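Zinc-type alcohol dehydrogenase-like protein YAHK (Escherichia coli, PDB 1UUF) reduces a wide range of aldehydes to the corresponding primary alcohols, using zinc and strongly preferring NADPH over NADH as electron donor. Local coordinates at residues A[110-115]-A[122-127]. Numbering follows the deposited sequence.
Sequences VDSCKH and GLENYC. With ZN (zinc ion), chain B.
C113 and C127 face each other across the second, four-cysteine zinc site of the subunit, in the structural-zinc lobe known from zinc-containing alcohol dehydrogenases, within the GroES-like domain; they are the first and last, in sequence, of the metal's four cysteine ligands. C113 SG and C127 SG each bind the zinc at 2.4 Å, and the two sulfurs lie 3.9 Å apart; C116 and C119 complete the site. The sulfur of C127 reaches the metal with SG anti to its backbone N (chi1 173°), which also carries it up to the amide of C113. That amide, C113 N, gives C127 SG a weak but nearly straight hydrogen bond (3.6 Å, 171°). C113 SG in turn accepts from H115 N at 3.4 Å and lies over the centre of one face of the H115 ring. Such N-H donors would be expected to draw off some of the negative charge that the thiolates bring to the zinc.

Beside the metal, S112 packs against the second segment: its CB touches C127 SG, and its OG, hydrogen-bonded to Y159 OH, meets the aliphatic part of E124 in van der Waals contact, 3.4 Å from E124 CG. The chain of E124 turns about its CB-CG bond (chi2 94°), and its carboxylate leads away: OE2 forms a salt bridge with R158, and OE1 accepts from I317 N. D111 OD1 accepts from both K114 NZ (2.7 Å, a salt bridge) and S112 N, while K114 NZ also bonds S112 O, just before C113.

Helix 117-120, ended by a Schellman motif at G122, links the two segments. Strand 109-111 pairs with strand 131-132 through a classic bulge, V110 and D111 opposite T131, and in the 3-10 turn 124-126 Y126 O accepts a hydrogen bond from K305 NZ of the second subunit.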
ATOM      1  N   VAL A 110     -25.681  -7.220   7.681  1.00 10.73           N
ATOM      2  CA  VAL A 110     -27.093  -7.105   8.045  1.00 11.06           C
ATOM      3  C   VAL A 110     -27.302  -6.018   9.102  1.00 12.00           C
ATOM      4  O   VAL A 110     -28.437  -5.645   9.393  1.00 13.47           O
ATOM      5  CB  VAL A 110     -27.705  -8.443   8.543  1.00 12.02           C
ATOM      6  CG1 VAL A 110     -27.854  -9.412   7.365  1.00 10.64           C
ATOM      7  CG2 VAL A 110     -26.842  -9.051   9.636  1.00 12.49           C
ATOM      8  N   ASP A 111     -26.208  -5.505   9.665  1.00 11.93           N
ATOM      9  CA  ASP A 111     -26.297  -4.426  10.650  1.00 13.60           C
ATOM     10  C   ASP A 111     -24.915  -3.858  10.977  1.00 13.42           C
ATOM     11  O   ASP A 111     -23.891  -4.466  10.666  1.00 13.22           O
ATOM     12  CB  ASP A 111     -26.968  -4.921  11.942  1.00 14.40           C
ATOM     13  CG  ASP A 111     -27.773  -3.829  12.646  1.00 17.64           C
ATOM     14  OD1 ASP A 111     -27.694  -2.654  12.228  1.00 15.24           O
ATOM     15  OD2 ASP A 111     -28.489  -4.148  13.624  1.00 17.89           O
ATOM     16  N   SER A 112     -24.891  -2.669  11.568  1.00 12.63           N
ATOM     17  CA  SER A 112     -23.643  -2.031  11.978  1.00 12.49           C
ATOM     18  C   SER A 112     -23.987  -1.037  13.088  1.00 13.09           C
ATOM     19  O   SER A 112     -25.165  -0.812  13.371  1.00 13.08           O
ATOM     20  CB  SER A 112     -22.955  -1.333  10.796  1.00 13.90           C
ATOM     21  OG  SER A 112     -23.708  -0.243  10.301  1.00 13.72           O
ATOM     22  N   CYS A 113     -22.981  -0.445  13.720  1.00 14.23           N
ATOM     23  CA  CYS A 113     -23.257   0.474  14.824  1.00 14.89           C
ATOM     24  C   CYS A 113     -23.990   1.748  14.402  1.00 16.22           C
ATOM     25  O   CYS A 113     -24.730   2.329  15.192  1.00 15.88           O
ATOM     26  CB  CYS A 113     -21.963   0.812  15.578  1.00 14.58           C
ATOM     27  SG  CYS A 113     -20.992   2.200  14.964  1.00 14.29           S
ATOM     28  N   LYS A 114     -23.789   2.165  13.154  1.00 17.00           N
ATOM     29  CA  LYS A 114     -24.435   3.347  12.580  1.00 18.19           C
ATOM     30  C   LYS A 114     -23.982   4.706  13.096  1.00 18.88           C
ATOM     31  O   LYS A 114     -24.520   5.728  12.669  1.00 20.77           O
ATOM     32  CB  LYS A 114     -25.953   3.267  12.752  1.00 18.60           C
ATOM     33  CG  LYS A 114     -26.579   1.980  12.269  1.00 19.46           C
ATOM     34  CD  LYS A 114     -28.077   2.002  12.514  1.00 22.69           C
ATOM     35  CE  LYS A 114     -28.664   0.611  12.402  1.00 23.24           C
ATOM     36  NZ  LYS A 114     -28.071  -0.275  13.437  1.00 27.24           N
ATOM     37  N   HIS A 115     -23.009   4.748  13.999  1.00 17.83           N
ATOM     38  CA  HIS A 115     -22.577   6.044  14.511  1.00 18.59           C
ATOM     39  C   HIS A 115     -21.075   6.298  14.521  1.00 18.58           C
ATOM     40  O   HIS A 115     -20.631   7.347  14.988  1.00 21.14           O
ATOM     41  CB  HIS A 115     -23.154   6.264  15.913  1.00 18.91           C
ATOM     42  CG  HIS A 115     -22.739   5.230  16.911  1.00 19.75           C
ATOM     43  ND1 HIS A 115     -21.532   5.277  17.574  1.00 20.05           N
ATOM     44  CD2 HIS A 115     -23.363   4.110  17.345  1.00 20.30           C
ATOM     45  CE1 HIS A 115     -21.431   4.232  18.375  1.00 20.84           C
ATOM     46  NE2 HIS A 115     -22.529   3.507  18.255  1.00 21.12           N
ATOM     47  N   GLY A 122     -20.644   5.753   5.025  1.00 13.86           N
ATOM     48  CA  GLY A 122     -21.195   4.776   4.100  1.00 12.46           C
ATOM     49  C   GLY A 122     -20.278   3.575   3.932  1.00 12.63           C
ATOM     50  O   GLY A 122     -20.305   2.893   2.904  1.00 13.23           O
ATOM     51  N   LEU A 123     -19.460   3.319   4.947  1.00 11.28           N
ATOM     52  CA  LEU A 123     -18.534   2.193   4.919  1.00 12.05           C
ATOM     53  C   LEU A 123     -18.840   1.238   6.070  1.00 11.18           C
ATOM     54  O   LEU A 123     -17.969   0.910   6.874  1.00 10.76           O
ATOM     55  CB  LEU A 123     -17.089   2.698   5.017  1.00 12.62           C
ATOM     56  CG  LEU A 123     -16.615   3.561   3.846  1.00 15.61           C
ATOM     57  CD1 LEU A 123     -15.227   4.105   4.142  1.00 15.90           C
ATOM     58  CD2 LEU A 123     -16.605   2.736   2.561  1.00 15.95           C
ATOM     59  N   GLU A 124     -20.090   0.794   6.144  1.00 12.01           N
ATOM     60  CA  GLU A 124     -20.505  -0.119   7.202  1.00 10.69           C
ATOM     61  C   GLU A 124     -19.672  -1.398   7.197  1.00 10.92           C
ATOM     62  O   GLU A 124     -19.574  -2.083   8.214  1.00 11.69           O
ATOM     63  CB  GLU A 124     -21.989  -0.460   7.050  1.00 11.01           C
ATOM     64  CG  GLU A 124     -22.901   0.755   7.134  1.00 12.48           C
ATOM     65  CD  GLU A 124     -23.233   1.363   5.777  1.00 13.91           C
ATOM     66  OE1 GLU A 124     -22.476   1.155   4.803  1.00 13.80           O
ATOM     67  OE2 GLU A 124     -24.258   2.070   5.695  1.00 15.39           O
ATOM     68  N   ASN A 125     -19.067  -1.708   6.052  1.00  9.93           N
ATOM     69  CA  ASN A 125     -18.236  -2.903   5.917  1.00 10.60           C
ATOM     70  C   ASN A 125     -16.952  -2.831   6.749  1.00 11.21           C
ATOM     71  O   ASN A 125     -16.371  -3.863   7.101  1.00 11.55           O
ATOM     72  CB  ASN A 125     -17.896  -3.144   4.437  1.00 10.33           C
ATOM     73  CG  ASN A 125     -17.259  -1.931   3.764  1.00 11.94           C
ATOM     74  OD1 ASN A 125     -17.696  -0.797   3.951  1.00 10.29           O
ATOM     75  ND2 ASN A 125     -16.234  -2.177   2.949  1.00 12.02           N
ATOM     76  N   TYR A 126     -16.516  -1.614   7.067  1.00 10.52           N
ATOM     77  CA  TYR A 126     -15.309  -1.428   7.862  1.00 11.98           C
ATOM     78  C   TYR A 126     -15.617  -1.066   9.314  1.00 11.97           C
ATOM     79  O   TYR A 126     -14.723  -0.709  10.079  1.00 13.67           O
ATOM     80  CB  TYR A 126     -14.419  -0.359   7.222  1.00 12.05           C
ATOM     81  CG  TYR A 126     -13.849  -0.801   5.891  1.00 11.08           C
ATOM     82  CD1 TYR A 126     -14.071  -0.063   4.729  1.00 11.70           C
ATOM     83  CD2 TYR A 126     -13.122  -1.988   5.788  1.00 10.91           C
ATOM     84  CE1 TYR A 126     -13.589  -0.501   3.493  1.00  9.70           C
ATOM     85  CE2 TYR A 126     -12.636  -2.436   4.563  1.00 11.04           C
ATOM     86  CZ  TYR A 126     -12.876  -1.692   3.420  1.00 10.86           C
ATOM     87  OH  TYR A 126     -12.434  -2.166   2.208  1.00 11.15           O
ATOM     88  N   CYS A 127     -16.886  -1.157   9.690  1.00 12.63           N
ATOM     89  CA  CYS A 127     -17.293  -0.862  11.061  1.00 12.60           C
ATOM     90  C   CYS A 127     -16.716  -1.942  11.978  1.00 14.20           C
ATOM     91  O   CYS A 127     -16.732  -3.122  11.634  1.00 14.00           O
ATOM     92  CB  CYS A 127     -18.825  -0.855  11.161  1.00 13.07           C
ATOM     93  SG  CYS A 127     -19.495  -0.708  12.845  1.00 13.57           S
TER
HETATM   94 ZN    ZN B 401     -20.019   1.618  12.896  1.00 16.73          ZN